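PDB 1P35: early 35 kDa protein from Autographa californica nucleopolyhedrovirus, which blocks apoptosis of the infected insect cell by inhibiting caspases and also suppresses the antiviral RNA interference response of the host. Local coordinates for residues L218-Y231 and M240-S252. Residues are numbered along the deposited sequence; the frame is centred on the assembly and turned at random.
Sequences LPSSFKNSEKVLYY and MIYKALEFTTESS
An antiparallel beta hairpin built from strands 227-234 and 238-249 brings Lys227, Leu229 and Tyr231 opposite Glu246, Ala244 and Tyr242 as hydrogen-bonded pairs, and it illustrates how a regular ladder lets its two faces make different kinds of contact. Six backbone bonds close the ladder, among them Tyr231 N to Tyr242 O at 2.8 Å. On the face carrying Tyr231, Ala244 and Glu246, the two tyrosine rings lie almost parallel, their planes 6° apart, yet slid so far that they barely overlap. Tyr231 CB instead sits over the Tyr242 ring, 3.6 Å from its centroid, as a CH-pi contact, while Tyr242 OH rests above the rim of the Tyr231 ring and bonds to Lys262 and Glu233. With CG turned anti to its carbonyl carbon (chi1 -68°), Tyr231 extends past the methyl of Ala244, and its OH donates to Glu246 OE2 at 2.4 Å, a length too short to be taken literally; the carboxylate oxygen lies in the ring plane. The Leu229 side chain crosses Glu246 at about a right angle, CD2 3.5 Å from Glu246 OE2.

Over the Leu245 part of the other face lies loop 218-226; Tyr230, on the same face, packs on helix 206-215. Leu245 sets CD1 against the Glu226 carboxylate and CD2 against Ser221 CB at a tight 3.4 Å. Farther along, Lys223 bends so that CG covers one face of the Phe247 ring, 4.1 Å from its centroid. Glu226 pins the loop from within: OE1 accepts from both N and OG of Ser221, and OE2 takes the Ser220 hydroxyl. The loop is thus gripped by a carboxylate just ahead of the strand, whereas the reverse face combines offset tyrosines, Lys262 in cation-pi contact with Tyr231, and a buried glutamate probably polarised by its neighbours.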
ATOM      1  N   LEU A 218      13.803  24.890   6.575  1.00 43.98           N
ATOM      2  CA  LEU A 218      13.269  23.612   7.086  1.00 32.38           C
ATOM      3  C   LEU A 218      12.391  23.670   8.351  1.00 35.61           C
ATOM      4  O   LEU A 218      12.396  24.663   9.083  1.00 38.21           O
ATOM      5  CB  LEU A 218      14.401  22.640   7.414  1.00 28.23           C
ATOM      6  CG  LEU A 218      15.434  22.279   6.374  1.00 35.42           C
ATOM      7  CD1 LEU A 218      16.253  21.045   6.818  1.00 27.94           C
ATOM      8  CD2 LEU A 218      14.722  22.012   5.113  1.00 32.24           C
ATOM      9  N   PRO A 219      11.638  22.578   8.633  1.00 38.50           N
ATOM     10  CA  PRO A 219      10.771  22.459   9.819  1.00 40.68           C
ATOM     11  C   PRO A 219      11.703  22.364  11.026  1.00 36.04           C
ATOM     12  O   PRO A 219      12.807  21.811  10.891  1.00 36.78           O
ATOM     13  CB  PRO A 219      10.078  21.091   9.609  1.00 25.48           C
ATOM     14  CG  PRO A 219      10.085  20.949   8.134  1.00 39.87           C
ATOM     15  CD  PRO A 219      11.510  21.353   7.827  1.00 32.31           C
ATOM     16  N   SER A 220      11.285  22.880  12.183  1.00 44.66           N
ATOM     17  CA  SER A 220      12.094  22.801  13.424  1.00 58.23           C
ATOM     18  C   SER A 220      11.716  21.580  14.264  1.00 61.14           C
ATOM     19  O   SER A 220      10.547  21.195  14.310  1.00 72.31           O
ATOM     20  CB  SER A 220      11.896  24.036  14.304  1.00 65.73           C
ATOM     21  OG  SER A 220      12.407  23.808  15.619  1.00 58.24           O
ATOM     22  N   SER A 221      12.699  20.963  14.923  1.00 72.11           N
ATOM     23  CA  SER A 221      12.432  19.784  15.760  1.00 71.38           C
ATOM     24  C   SER A 221      12.254  20.285  17.174  1.00 79.16           C
ATOM     25  O   SER A 221      12.015  19.508  18.093  1.00 98.76           O
ATOM     26  CB  SER A 221      13.599  18.794  15.761  1.00 65.77           C
ATOM     27  OG  SER A 221      14.676  19.294  16.547  1.00 69.51           O
ATOM     28  N   PHE A 222      12.407  21.594  17.335  1.00 87.80           N
ATOM     29  CA  PHE A 222      12.257  22.259  18.623  1.00 92.72           C
ATOM     30  C   PHE A 222      13.228  21.839  19.742  1.00 92.68           C
ATOM     31  O   PHE A 222      13.007  22.160  20.914  1.00100.00           O
ATOM     32  CB  PHE A 222      10.792  22.144  19.072  1.00 83.93           C
ATOM     33  CG  PHE A 222       9.827  22.791  18.111  1.00 86.79           C
ATOM     34  CD1 PHE A 222      10.008  24.128  17.718  1.00 93.52           C
ATOM     35  CD2 PHE A 222       8.775  22.061  17.549  1.00 81.48           C
ATOM     36  CE1 PHE A 222       9.160  24.732  16.776  1.00 88.66           C
ATOM     37  CE2 PHE A 222       7.917  22.656  16.603  1.00 97.60           C
ATOM     38  CZ  PHE A 222       8.113  23.994  16.216  1.00 95.04           C
ATOM     39  N   LYS A 223      14.293  21.120  19.376  1.00 84.56           N
ATOM     40  CA  LYS A 223      15.314  20.720  20.340  1.00 70.79           C
ATOM     41  C   LYS A 223      16.144  21.981  20.527  1.00 76.98           C
ATOM     42  O   LYS A 223      16.195  22.841  19.647  1.00 70.45           O
ATOM     43  CB  LYS A 223      16.188  19.577  19.792  1.00 64.23           C
ATOM     44  CG  LYS A 223      15.538  18.175  19.806  1.00 48.10           C
ATOM     45  CD  LYS A 223      15.631  17.510  21.188  1.00 63.89           C
ATOM     46  CE  LYS A 223      17.101  17.260  21.583  1.00 86.69           C
ATOM     47  NZ  LYS A 223      17.271  16.736  22.974  1.00 91.01           N
ATOM     48  N   ASN A 224      16.786  22.095  21.677  1.00 87.12           N
ATOM     49  CA  ASN A 224      17.586  23.270  21.990  1.00 90.60           C
ATOM     50  C   ASN A 224      18.658  23.646  20.962  1.00 87.44           C
ATOM     51  O   ASN A 224      18.644  24.746  20.377  1.00 80.39           O
ATOM     52  CB  ASN A 224      18.269  23.070  23.345  1.00 94.68           C
ATOM     53  CG  ASN A 224      19.065  24.289  23.780  1.00100.00           C
ATOM     54  OD1 ASN A 224      19.847  24.231  24.743  1.00 97.43           O
ATOM     55  ND2 ASN A 224      18.861  25.413  23.078  1.00100.00           N
ATOM     56  N   SER A 225      19.591  22.720  20.770  1.00 62.24           N
ATOM     57  CA  SER A 225      20.729  22.917  19.896  1.00 58.07           C
ATOM     58  C   SER A 225      20.591  22.563  18.412  1.00 70.93           C
ATOM     59  O   SER A 225      21.610  22.323  17.752  1.00 74.93           O
ATOM     60  CB  SER A 225      21.895  22.121  20.449  1.00 67.97           C
ATOM     61  OG  SER A 225      21.620  20.726  20.344  1.00 76.01           O
ATOM     62  N   GLU A 226      19.383  22.524  17.859  1.00 61.86           N
ATOM     63  CA  GLU A 226      19.296  22.169  16.441  1.00 50.68           C
ATOM     64  C   GLU A 226      19.950  23.208  15.522  1.00 50.95           C
ATOM     65  O   GLU A 226      19.891  24.422  15.742  1.00 48.06           O
ATOM     66  CB  GLU A 226      17.846  21.956  15.995  1.00 27.91           C
ATOM     67  CG  GLU A 226      17.014  23.211  16.104  1.00 51.51           C
ATOM     68  CD  GLU A 226      15.618  22.977  15.617  1.00 45.70           C
ATOM     69  OE1 GLU A 226      15.136  21.863  15.856  1.00 45.58           O
ATOM     70  OE2 GLU A 226      15.009  23.888  15.017  1.00 47.38           O
ATOM     71  N   LYS A 227      20.570  22.699  14.475  1.00 45.24           N
ATOM     72  CA  LYS A 227      21.218  23.536  13.478  1.00 45.89           C
ATOM     73  C   LYS A 227      20.835  22.993  12.081  1.00 37.63           C
ATOM     74  O   LYS A 227      20.631  21.812  11.894  1.00 43.48           O
ATOM     75  CB  LYS A 227      22.747  23.489  13.680  1.00 43.56           C
ATOM     76  CG  LYS A 227      23.345  22.077  13.637  1.00 71.30           C
ATOM     77  CD  LYS A 227      24.850  22.011  13.939  1.00 75.48           C
ATOM     78  CE  LYS A 227      25.314  20.556  14.165  1.00 68.58           C
ATOM     79  NZ  LYS A 227      24.596  19.905  15.341  1.00 49.58           N
ATOM     80  N   VAL A 228      20.717  23.868  11.110  1.00 48.63           N
ATOM     81  CA  VAL A 228      20.414  23.433   9.769  1.00 21.37           C
ATOM     82  C   VAL A 228      21.721  23.401   8.991  1.00 30.84           C
ATOM     83  O   VAL A 228      22.479  24.386   9.017  1.00 33.10           O
ATOM     84  CB  VAL A 228      19.439  24.410   9.144  1.00 23.51           C
ATOM     85  CG1 VAL A 228      19.357  24.159   7.675  1.00 24.78           C
ATOM     86  CG2 VAL A 228      18.037  24.226   9.855  1.00 16.92           C
ATOM     87  N   LEU A 229      22.032  22.269   8.364  1.00 28.03           N
ATOM     88  CA  LEU A 229      23.242  22.177   7.561  1.00 26.13           C
ATOM     89  C   LEU A 229      22.914  22.065   6.078  1.00 35.06           C
ATOM     90  O   LEU A 229      21.875  21.467   5.663  1.00 37.58           O
ATOM     91  CB  LEU A 229      24.125  21.005   8.014  1.00 29.59           C
ATOM     92  CG  LEU A 229      25.066  21.310   9.218  1.00 32.53           C
ATOM     93  CD1 LEU A 229      24.275  21.867  10.369  1.00 36.43           C
ATOM     94  CD2 LEU A 229      25.789  20.033   9.682  1.00 26.59           C
ATOM     95  N   TYR A 230      23.799  22.665   5.285  1.00 31.78           N
ATOM     96  CA  TYR A 230      23.668  22.687   3.830  1.00 30.66           C
ATOM     97  C   TYR A 230      24.707  21.764   3.188  1.00 41.59           C
ATOM     98  O   TYR A 230      25.914  21.871   3.465  1.00 32.07           O
ATOM     99  CB  TYR A 230      23.855  24.129   3.308  1.00 25.51           C
ATOM    100  CG  TYR A 230      23.920  24.201   1.791  1.00 31.96           C
ATOM    101  CD1 TYR A 230      22.804  23.888   0.991  1.00 29.07           C
ATOM    102  CD2 TYR A 230      25.113  24.511   1.153  1.00 38.21           C
ATOM    103  CE1 TYR A 230      22.891  23.893  -0.395  1.00 37.57           C
ATOM    104  CE2 TYR A 230      25.215  24.517  -0.238  1.00 34.61           C
ATOM    105  CZ  TYR A 230      24.102  24.216  -1.003  1.00 40.68           C
ATOM    106  OH  TYR A 230      24.187  24.361  -2.355  1.00 35.87           O
ATOM    107  N   TYR A 231      24.230  20.870   2.328  1.00 39.21           N
ATOM    108  CA  TYR A 231      25.081  19.914   1.627  1.00 28.77           C
ATOM    109  C   TYR A 231      25.157  20.046   0.119  1.00 32.16           C
ATOM    110  O   TYR A 231      24.145  20.217  -0.565  1.00 31.44           O
ATOM    111  CB  TYR A 231      24.639  18.479   1.908  1.00 26.17           C
ATOM    112  CG  TYR A 231      24.858  17.999   3.323  1.00 28.62           C
ATOM    113  CD1 TYR A 231      23.923  18.284   4.311  1.00 22.15           C
ATOM    114  CD2 TYR A 231      26.051  17.333   3.699  1.00 35.23           C
ATOM    115  CE1 TYR A 231      24.130  17.945   5.657  1.00 29.94           C
ATOM    116  CE2 TYR A 231      26.289  16.975   5.071  1.00 26.03           C
ATOM    117  CZ  TYR A 231      25.303  17.297   6.040  1.00 30.63           C
ATOM    118  OH  TYR A 231      25.454  16.992   7.357  1.00 37.21           O
ATOM    119  N   MET A 240      24.171  15.063  -4.521  1.00 33.78           N
ATOM    120  CA  MET A 240      23.173  15.385  -3.525  1.00 25.75           C
ATOM    121  C   MET A 240      23.338  16.824  -3.078  1.00 38.95           C
ATOM    122  O   MET A 240      24.408  17.229  -2.558  1.00 33.28           O
ATOM    123  CB  MET A 240      23.283  14.443  -2.289  1.00 19.54           C
ATOM    124  CG  MET A 240      23.113  12.975  -2.559  1.00 36.05           C
ATOM    125  SD  MET A 240      24.626  11.977  -2.250  1.00 58.74           S
ATOM    126  CE  MET A 240      25.631  12.460  -3.587  1.00 69.47           C
ATOM    127  N   ILE A 241      22.268  17.589  -3.261  1.00 37.12           N
ATOM    128  CA  ILE A 241      22.255  18.984  -2.894  1.00 26.39           C
ATOM    129  C   ILE A 241      21.005  19.127  -2.003  1.00 27.14           C
ATOM    130  O   ILE A 241      19.895  19.124  -2.486  1.00 34.26           O
ATOM    131  CB  ILE A 241      22.227  19.842  -4.195  1.00 29.05           C
ATOM    132  CG1 ILE A 241      23.563  19.675  -4.960  1.00 27.33           C
ATOM    133  CG2 ILE A 241      22.038  21.311  -3.898  1.00 21.23           C
ATOM    134  CD1 ILE A 241      23.561  20.374  -6.351  1.00 30.67           C
ATOM    135  N   TYR A 242      21.213  19.264  -0.692  1.00 35.75           N
ATOM    136  CA  TYR A 242      20.104  19.305   0.249  1.00 26.60           C
ATOM    137  C   TYR A 242      20.416  19.996   1.577  1.00 39.09           C
ATOM    138  O   TYR A 242      21.555  20.380   1.866  1.00 26.05           O
ATOM    139  CB  TYR A 242      19.660  17.854   0.574  1.00 24.05           C
ATOM    140  CG  TYR A 242      20.758  17.026   1.234  1.00 27.40           C
ATOM    141  CD1 TYR A 242      21.791  16.478   0.493  1.00 34.31           C
ATOM    142  CD2 TYR A 242      20.769  16.809   2.614  1.00 26.46           C
ATOM    143  CE1 TYR A 242      22.813  15.723   1.111  1.00 27.22           C
ATOM    144  CE2 TYR A 242      21.790  16.048   3.234  1.00 20.59           C
ATOM    145  CZ  TYR A 242      22.805  15.515   2.463  1.00 30.45           C
ATOM    146  OH  TYR A 242      23.818  14.776   3.048  1.00 30.05           O
ATOM    147  N   LYS A 243      19.377  20.177   2.376  1.00 31.87           N
ATOM    148  CA  LYS A 243      19.552  20.714   3.697  1.00 30.43           C
ATOM    149  C   LYS A 243      19.052  19.618   4.639  1.00 28.63           C
ATOM    150  O   LYS A 243      18.219  18.773   4.241  1.00 23.01           O
ATOM    151  CB  LYS A 243      18.754  21.985   3.887  1.00 27.39           C
ATOM    152  CG  LYS A 243      19.472  23.210   3.393  1.00 39.53           C
ATOM    153  CD  LYS A 243      18.634  24.460   3.506  1.00 26.40           C
ATOM    154  CE  LYS A 243      19.512  25.706   3.184  1.00 21.81           C
ATOM    155  NZ  LYS A 243      18.721  26.888   3.413  1.00 32.85           N
ATOM    156  N   ALA A 244      19.574  19.621   5.868  1.00 27.74           N
ATOM    157  CA  ALA A 244      19.171  18.643   6.851  1.00 25.16           C
ATOM    158  C   ALA A 244      19.125  19.317   8.201  1.00 20.16           C
ATOM    159  O   ALA A 244      19.869  20.253   8.452  1.00 33.19           O
ATOM    160  CB  ALA A 244      20.173  17.458   6.882  1.00 19.34           C
ATOM    161  N   LEU A 245      18.275  18.810   9.078  1.00 29.73           N
ATOM    162  CA  LEU A 245      18.133  19.341  10.408  1.00 31.82           C
ATOM    163  C   LEU A 245      18.969  18.392  11.230  1.00 35.44           C
ATOM    164  O   LEU A 245      18.798  17.156  11.133  1.00 28.70           O
ATOM    165  CB  LEU A 245      16.690  19.272  10.877  1.00 37.13           C
ATOM    166  CG  LEU A 245      16.519  19.813  12.298  1.00 37.84           C
ATOM    167  CD1 LEU A 245      16.720  21.363  12.339  1.00 21.27           C
ATOM    168  CD2 LEU A 245      15.142  19.485  12.762  1.00 37.96           C
ATOM    169  N   GLU A 246      19.858  18.958  12.041  1.00 32.91           N
ATOM    170  CA  GLU A 246      20.749  18.139  12.847  1.00 24.21           C
ATOM    171  C   GLU A 246      20.860  18.607  14.281  1.00 28.98           C
ATOM    172  O   GLU A 246      20.744  19.776  14.581  1.00 34.52           O
ATOM    173  CB  GLU A 246      22.145  18.110  12.216  1.00 26.86           C
ATOM    174  CG  GLU A 246      22.133  17.637  10.799  1.00 29.83           C
ATOM    175  CD  GLU A 246      23.508  17.290  10.309  1.00 30.19           C
ATOM    176  OE1 GLU A 246      24.349  17.072  11.161  1.00 43.87           O
ATOM    177  OE2 GLU A 246      23.738  17.208   9.089  1.00 44.14           O
ATOM    178  N   PHE A 247      21.054  17.657  15.174  1.00 34.85           N
ATOM    179  CA  PHE A 247      21.200  17.973  16.558  1.00 43.07           C
ATOM    180  C   PHE A 247      21.778  16.771  17.270  1.00 47.20           C
ATOM    181  O   PHE A 247      22.021  15.736  16.641  1.00 45.00           O
ATOM    182  CB  PHE A 247      19.878  18.402  17.192  1.00 34.67           C
ATOM    183  CG  PHE A 247      18.794  17.414  17.040  1.00 41.13           C
ATOM    184  CD1 PHE A 247      18.652  16.387  17.961  1.00 37.67           C
ATOM    185  CD2 PHE A 247      17.934  17.468  15.942  1.00 36.62           C
ATOM    186  CE1 PHE A 247      17.667  15.415  17.791  1.00 42.26           C
ATOM    187  CE2 PHE A 247      16.957  16.509  15.774  1.00 45.86           C
ATOM    188  CZ  PHE A 247      16.828  15.467  16.714  1.00 30.72           C
ATOM    189  N   THR A 248      22.009  16.929  18.575  1.00 51.73           N
ATOM    190  CA  THR A 248      22.586  15.880  19.404  1.00 52.34           C
ATOM    191  C   THR A 248      21.811  15.515  20.689  1.00 51.06           C
ATOM    192  O   THR A 248      21.148  16.353  21.290  1.00 61.24           O
ATOM    193  CB  THR A 248      24.042  16.263  19.770  1.00 58.65           C
ATOM    194  OG1 THR A 248      24.893  16.119  18.615  1.00 47.71           O
ATOM    195  CG2 THR A 248      24.552  15.390  20.876  1.00 63.71           C
ATOM    196  N   THR A 249      21.865  14.236  21.064  1.00 47.17           N
ATOM    197  CA  THR A 249      21.244  13.736  22.308  1.00 56.70           C
ATOM    198  C   THR A 249      22.191  12.699  22.936  1.00 55.13           C
ATOM    199  O   THR A 249      22.827  11.921  22.219  1.00 46.85           O
ATOM    200  CB  THR A 249      19.863  13.066  22.088  1.00 45.21           C
ATOM    201  OG1 THR A 249      20.011  11.952  21.206  1.00 44.77           O
ATOM    202  CG2 THR A 249      18.863  14.071  21.542  1.00 40.85           C
ATOM    203  N   GLU A 250      22.285  12.717  24.267  1.00 81.81           N
ATOM    204  CA  GLU A 250      23.157  11.813  25.039  1.00 90.10           C
ATOM    205  C   GLU A 250      22.770  10.345  24.959  1.00 90.29           C
ATOM    206  O   GLU A 250      21.586   9.999  24.988  1.00 85.42           O
ATOM    207  CB  GLU A 250      23.203  12.228  26.530  1.00100.00           C
ATOM    208  CG  GLU A 250      24.402  13.121  26.991  1.00 97.92           C
ATOM    209  CD  GLU A 250      25.741  12.354  27.106  1.00100.00           C
ATOM    210  OE1 GLU A 250      26.277  11.883  26.065  1.00100.00           O
ATOM    211  OE2 GLU A 250      26.262  12.218  28.249  1.00100.00           O
ATOM    212  N   SER A 251      23.801   9.495  24.897  1.00 98.31           N
ATOM    213  CA  SER A 251      23.671   8.032  24.803  1.00 98.17           C
ATOM    214  C   SER A 251      22.945   7.312  25.951  1.00 95.32           C
ATOM    215  O   SER A 251      23.345   7.382  27.126  1.00 83.01           O
ATOM    216  CB  SER A 251      25.060   7.395  24.596  1.00 73.36           C
ATOM    217  N   SER A 252      21.875   6.611  25.574  1.00100.00           N
ATOM    218  CA  SER A 252      21.065   5.829  26.500  1.00100.00           C
ATOM    219  C   SER A 252      21.743   4.451  26.651  1.00100.45           C
ATOM    220  O   SER A 252      21.618   3.789  27.702  1.00100.00           O
ATOM    221  CB  SER A 252      19.625   5.667  25.943  1.00 76.92           C
TER